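Local coordinates for enoyl-CoA hydratase/carnithine racemase (Thermus thermophilus JL-18, PDB 6SL9), which belongs to the crotonase family and, as the isomerase PaaG of phenylacetic acid catabolism, probably forms oxepin-CoA from its CoA-bound precursor, at residues G200-E214 and L226-D239. Residues are numbered along the deposited sequence; the frame is centred on the assembly and turned at random.
Sequences GPTRAYALTKKLLLE and LEAVLQGQAGQTQD
With CG beside the backbone N (chi1 -62°), Leu207 reaches from helix 202-214 against Leu230, Gln233 and Ala234; CG of Leu226, anti to its own N (chi1 -176°), meets Leu211. The two methyls of Leu207 diverge: CD1 lies 3.8 Å from the backbone O of Leu230 and near the Ala234 methyl, while CD2 meets Leu230 CD2 at 4.0 Å and the amide oxygen of Gln233. Leu211 and Leu226 lie alongside, their side chains pointing opposite ways, Leu211 CD2 resting 3.7 Å from Leu226 CG, and Leu230 CD1 fits against Leu211 CG. At the far end the aliphatic CD2 of Leu226 lies against the carboxylate of Glu214, which pairs with Arg217. Beyond Ala234 the chain turns: Thr237 OG1 bonds Ala234 O at 2.7 Å in the carbonyl plane and caps His240 N, while its CG2 lies 4.0 Å from Arg203 CB. A valine in place of Thr237 lacks the hydroxyl and would probably leave His240 N without its cap and Ala234 O without one of its two donors. One water joins the start of helix 202-214 to helix 238-249, accepting from Arg203 N at 2.9 Å and donating to Asp239 OD2 at 2.8 Å; the Asp239 carboxylate also accepts from Gln256 N (OD1) and Gly257 N (OD2). Over 202-214 and 226-235 the helix axes run antiparallel at 172°, the latter part of the longer helix 220-235, as a hairpin in the C-terminal helical part of the crotonase fold. Lys209 ties the first to Asp118 just before strand 119-123, helix 238-249 follows the second, and Glu227 bonds Ser144 of the second subunit.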
loop_
_atom_site.group_PDB
_atom_site.type_symbol
_atom_site.label_atom_id
_atom_site.label_comp_id
_atom_site.label_asym_id
_atom_site.label_seq_id
_atom_site.Cartn_x
_atom_site.Cartn_y
_atom_site.Cartn_z
ATOM N N GLY A 200 0.316 25.371 12.915
ATOM C CA GLY A 200 1.174 24.936 11.822
ATOM C C GLY A 200 0.799 25.568 10.492
ATOM O O GLY A 200 -0.123 26.386 10.359
ATOM N N PRO A 201 1.529 25.167 9.435
ATOM C CA PRO A 201 1.363 25.770 8.104
ATOM C C PRO A 201 0.156 25.133 7.406
ATOM O O PRO A 201 0.294 24.176 6.659
ATOM C CB PRO A 201 2.691 25.451 7.401
ATOM C CG PRO A 201 3.146 24.148 8.035
ATOM C CD PRO A 201 2.685 24.230 9.480
ATOM N N THR A 202 -0.999 25.718 7.650
ATOM C CA THR A 202 -2.268 25.111 7.248
ATOM C C THR A 202 -2.308 24.832 5.734
ATOM O O THR A 202 -2.887 23.809 5.311
ATOM C CB THR A 202 -3.421 25.991 7.718
ATOM O OG1 THR A 202 -3.188 26.421 9.043
ATOM C CG2 THR A 202 -4.755 25.311 7.590
ATOM N N ARG A 203 -1.760 25.733 4.945
ATOM C CA ARG A 203 -1.761 25.511 3.483
ATOM C C ARG A 203 -0.912 24.299 3.125
ATOM O O ARG A 203 -1.273 23.522 2.196
ATOM C CB ARG A 203 -1.302 26.717 2.694
ATOM C CG ARG A 203 -2.134 27.970 2.892
ATOM C CD ARG A 203 -3.593 27.753 2.596
ATOM N NE ARG A 203 -3.799 27.266 1.227
ATOM C CZ ARG A 203 -4.757 26.453 0.793
ATOM N NH1 ARG A 203 -4.772 26.051 -0.478
ATOM N NH2 ARG A 203 -5.667 25.978 1.616
ATOM N N ALA A 204 0.232 24.141 3.749
ATOM C CA ALA A 204 1.092 22.989 3.465
ATOM C C ALA A 204 0.357 21.724 3.881
ATOM O O ALA A 204 0.382 20.734 3.159
ATOM C CB ALA A 204 2.414 23.119 4.137
ATOM N N TYR A 205 -0.395 21.765 4.990
ATOM C CA TYR A 205 -1.185 20.575 5.385
ATOM C C TYR A 205 -2.217 20.299 4.308
ATOM O O TYR A 205 -2.413 19.130 3.904
ATOM C CB TYR A 205 -1.849 20.771 6.740
ATOM C CG TYR A 205 -0.937 20.987 7.926
ATOM C CD1 TYR A 205 0.272 20.358 8.086
ATOM C CD2 TYR A 205 -1.372 21.765 8.982
ATOM C CE1 TYR A 205 1.024 20.481 9.243
ATOM C CE2 TYR A 205 -0.646 21.916 10.139
ATOM C CZ TYR A 205 0.570 21.291 10.278
ATOM O OH TYR A 205 1.293 21.445 11.419
ATOM N N ALA A 206 -2.954 21.293 3.872
ATOM C CA ALA A 206 -4.047 21.102 2.906
ATOM C C ALA A 206 -3.523 20.485 1.619
ATOM O O ALA A 206 -4.157 19.602 1.073
ATOM C CB ALA A 206 -4.649 22.442 2.628
ATOM N N LEU A 207 -2.432 21.038 1.128
ATOM C CA LEU A 207 -1.883 20.617 -0.177
ATOM C C LEU A 207 -1.245 19.233 -0.065
ATOM O O LEU A 207 -1.343 18.429 -0.994
ATOM C CB LEU A 207 -0.944 21.689 -0.726
ATOM C CG LEU A 207 -1.605 23.035 -1.009
ATOM C CD1 LEU A 207 -0.581 24.063 -1.351
ATOM C CD2 LEU A 207 -2.599 22.964 -2.114
ATOM N N THR A 208 -0.627 18.934 1.070
ATOM C CA THR A 208 -0.080 17.587 1.322
ATOM C C THR A 208 -1.201 16.560 1.312
ATOM O O THR A 208 -1.037 15.471 0.728
ATOM C CB THR A 208 0.737 17.565 2.615
ATOM O OG1 THR A 208 1.827 18.476 2.489
ATOM C CG2 THR A 208 1.286 16.206 2.921
ATOM N N LYS A 209 -2.309 16.885 1.913
ATOM C CA LYS A 209 -3.472 15.957 1.950
ATOM C C LYS A 209 -3.939 15.647 0.538
ATOM O O LYS A 209 -4.298 14.496 0.254
ATOM C CB LYS A 209 -4.596 16.575 2.775
ATOM C CG LYS A 209 -4.305 16.534 4.252
ATOM C CD LYS A 209 -5.333 17.312 5.030
ATOM C CE LYS A 209 -6.753 16.797 4.838
ATOM N NZ LYS A 209 -7.611 17.168 6.015
ATOM N N LYS A 210 -3.914 16.624 -0.350
ATOM C CA LYS A 210 -4.329 16.429 -1.746
ATOM C C LYS A 210 -3.388 15.460 -2.437
ATOM O O LYS A 210 -3.841 14.571 -3.167
ATOM C CB LYS A 210 -4.348 17.779 -2.463
ATOM C CG LYS A 210 -5.405 18.762 -2.008
ATOM C CD LYS A 210 -5.570 20.062 -2.854
ATOM C CE LYS A 210 -6.292 21.116 -2.013
ATOM N NZ LYS A 210 -7.668 20.677 -1.582
ATOM N N LEU A 211 -2.080 15.635 -2.246
ATOM C CA LEU A 211 -1.104 14.709 -2.843
ATOM C C LEU A 211 -1.318 13.291 -2.353
ATOM O O LEU A 211 -1.266 12.354 -3.146
ATOM C CB LEU A 211 0.296 15.170 -2.512
ATOM C CG LEU A 211 0.750 16.421 -3.230
ATOM C CD1 LEU A 211 2.040 16.932 -2.586
ATOM C CD2 LEU A 211 1.007 16.172 -4.714
ATOM N N LEU A 212 -1.554 13.143 -1.064
ATOM C CA LEU A 212 -1.780 11.800 -0.506
ATOM C C LEU A 212 -3.043 11.193 -1.053
ATOM O O LEU A 212 -3.036 9.988 -1.359
ATOM C CB LEU A 212 -1.826 11.868 1.011
ATOM C CG LEU A 212 -0.481 12.158 1.698
ATOM C CD1 LEU A 212 -0.705 12.307 3.183
ATOM C CD2 LEU A 212 0.532 11.060 1.369
ATOM N N LEU A 213 -4.101 11.945 -1.207
ATOM C CA LEU A 213 -5.397 11.376 -1.647
ATOM C C LEU A 213 -5.251 10.803 -3.072
ATOM O O LEU A 213 -5.930 9.858 -3.418
ATOM C CB LEU A 213 -6.508 12.416 -1.578
ATOM C CG LEU A 213 -7.915 11.876 -1.638
ATOM C CD1 LEU A 213 -8.256 11.116 -0.390
ATOM C CD2 LEU A 213 -8.915 12.966 -1.872
ATOM N N GLU A 214 -4.397 11.416 -3.887
ATOM C CA GLU A 214 -4.256 11.019 -5.320
ATOM C C GLU A 214 -3.143 9.990 -5.529
ATOM O O GLU A 214 -3.074 9.490 -6.661
ATOM C CB GLU A 214 -3.931 12.229 -6.185
ATOM C CG GLU A 214 -4.989 13.299 -6.073
ATOM C CD GLU A 214 -5.253 14.061 -7.339
ATOM O OE1 GLU A 214 -5.316 15.316 -7.235
ATOM O OE2 GLU A 214 -5.561 13.369 -8.366
ATOM N N LEU A 226 2.087 17.093 -10.435
ATOM C CA LEU A 226 1.170 17.603 -9.389
ATOM C C LEU A 226 1.992 18.167 -8.229
ATOM O O LEU A 226 1.637 19.231 -7.698
ATOM C CB LEU A 226 0.219 16.512 -8.902
ATOM C CG LEU A 226 -0.832 16.953 -7.881
ATOM C CD1 LEU A 226 -1.702 18.042 -8.458
ATOM C CD2 LEU A 226 -1.644 15.759 -7.439
ATOM N N GLU A 227 3.079 17.477 -7.862
ATOM C CA GLU A 227 4.009 18.039 -6.870
ATOM C C GLU A 227 4.494 19.423 -7.302
ATOM O O GLU A 227 4.551 20.363 -6.498
ATOM C CB GLU A 227 5.174 17.098 -6.636
ATOM C CG GLU A 227 4.889 15.851 -5.831
ATOM C CD GLU A 227 6.046 14.869 -5.677
ATOM O OE1 GLU A 227 5.932 13.859 -4.924
ATOM O OE2 GLU A 227 7.078 15.114 -6.360
ATOM N N ALA A 228 4.839 19.562 -8.565
ATOM C CA ALA A 228 5.332 20.867 -9.073
ATOM C C ALA A 228 4.238 21.932 -8.909
ATOM O O ALA A 228 4.519 23.032 -8.457
ATOM C CB ALA A 228 5.801 20.733 -10.511
ATOM N N VAL A 229 3.020 21.628 -9.341
ATOM C CA VAL A 229 1.938 22.615 -9.249
ATOM C C VAL A 229 1.692 22.989 -7.803
ATOM O O VAL A 229 1.598 24.182 -7.465
ATOM C CB VAL A 229 0.663 22.074 -9.923
ATOM C CG1 VAL A 229 -0.548 22.959 -9.671
ATOM C CG2 VAL A 229 0.850 21.886 -11.415
ATOM N N LEU A 230 1.561 22.008 -6.901
ATOM C CA LEU A 230 1.185 22.334 -5.516
ATOM C C LEU A 230 2.353 22.968 -4.782
ATOM O O LEU A 230 2.120 23.821 -3.944
ATOM C CB LEU A 230 0.629 21.078 -4.851
ATOM C CG LEU A 230 -0.634 20.463 -5.505
ATOM C CD1 LEU A 230 -1.194 19.324 -4.677
ATOM C CD2 LEU A 230 -1.731 21.494 -5.769
ATOM N N GLN A 231 3.580 22.521 -5.047
ATOM C CA GLN A 231 4.719 23.216 -4.436
ATOM C C GLN A 231 4.791 24.655 -4.937
ATOM O O GLN A 231 5.190 25.545 -4.152
ATOM C CB GLN A 231 6.026 22.506 -4.729
ATOM C CG GLN A 231 7.202 22.938 -3.860
ATOM C CD GLN A 231 7.039 22.389 -2.454
ATOM O OE1 GLN A 231 6.106 22.765 -1.703
ATOM N NE2 GLN A 231 7.876 21.407 -2.155
ATOM N N GLY A 232 4.431 24.910 -6.160
ATOM C CA GLY A 232 4.402 26.294 -6.671
ATOM C C GLY A 232 3.474 27.117 -5.821
ATOM O O GLY A 232 3.784 28.268 -5.433
ATOM N N GLN A 233 2.302 26.565 -5.507
ATOM C CA GLN A 233 1.314 27.247 -4.634
ATOM C C GLN A 233 1.899 27.404 -3.231
ATOM O O GLN A 233 1.819 28.522 -2.668
ATOM C CB GLN A 233 0.009 26.481 -4.623
ATOM C CG GLN A 233 -0.667 26.426 -5.974
ATOM C CD GLN A 233 -1.927 25.607 -6.021
ATOM O OE1 GLN A 233 -2.486 25.234 -4.991
ATOM N NE2 GLN A 233 -2.344 25.249 -7.240
ATOM N N ALA A 234 2.412 26.348 -2.635
ATOM C CA ALA A 234 2.945 26.444 -1.265
ATOM C C ALA A 234 4.094 27.480 -1.187
ATOM O O ALA A 234 4.203 28.241 -0.221
ATOM C CB ALA A 234 3.423 25.100 -0.758
ATOM N N GLY A 235 4.886 27.592 -2.229
ATOM C CA GLY A 235 6.045 28.483 -2.275
ATOM C C GLY A 235 5.629 29.939 -2.299
ATOM O O GLY A 235 6.464 30.777 -1.954
ATOM N N GLN A 236 4.389 30.235 -2.687
ATOM C CA GLN A 236 3.924 31.627 -2.774
ATOM C C GLN A 236 3.225 32.066 -1.488
ATOM O O GLN A 236 2.850 33.216 -1.370
ATOM C CB GLN A 236 2.963 31.779 -3.937
ATOM C CG GLN A 236 3.641 31.647 -5.284
ATOM C CD GLN A 236 2.656 31.838 -6.390
ATOM O OE1 GLN A 236 2.278 32.955 -6.687
ATOM N NE2 GLN A 236 2.257 30.734 -7.014
ATOM N N THR A 237 3.126 31.189 -0.499
ATOM C CA THR A 237 2.440 31.514 0.757
ATOM C C THR A 237 3.327 32.422 1.640
ATOM O O THR A 237 4.576 32.304 1.666
ATOM C CB THR A 237 1.995 30.265 1.546
ATOM O OG1 THR A 237 3.149 29.495 1.926
ATOM C CG2 THR A 237 0.988 29.442 0.773
ATOM N N GLN A 238 2.676 33.204 2.475
ATOM C CA GLN A 238 3.387 33.951 3.527
ATOM C C GLN A 238 4.072 32.978 4.476
ATOM O O GLN A 238 5.204 33.233 4.906
ATOM C CB GLN A 238 2.391 34.815 4.283
ATOM C CG GLN A 238 1.699 35.845 3.444
ATOM C CD GLN A 238 2.607 36.980 3.029
ATOM O OE1 GLN A 238 2.681 37.323 1.849
ATOM N NE2 GLN A 238 3.312 37.579 3.987
ATOM N N ASP A 239 3.448 31.833 4.730
ATOM C CA ASP A 239 4.041 30.863 5.681
ATOM C C ASP A 239 5.361 30.292 5.142
ATOM O O ASP A 239 6.245 30.050 5.946
ATOM C CB ASP A 239 3.041 29.758 5.953
ATOM C CG ASP A 239 2.029 30.094 7.016
ATOM O OD1 ASP A 239 2.110 31.200 7.619
ATOM O OD2 ASP A 239 1.140 29.265 7.254
HETATM O O HOH W 1 0.624 27.282 5.359
#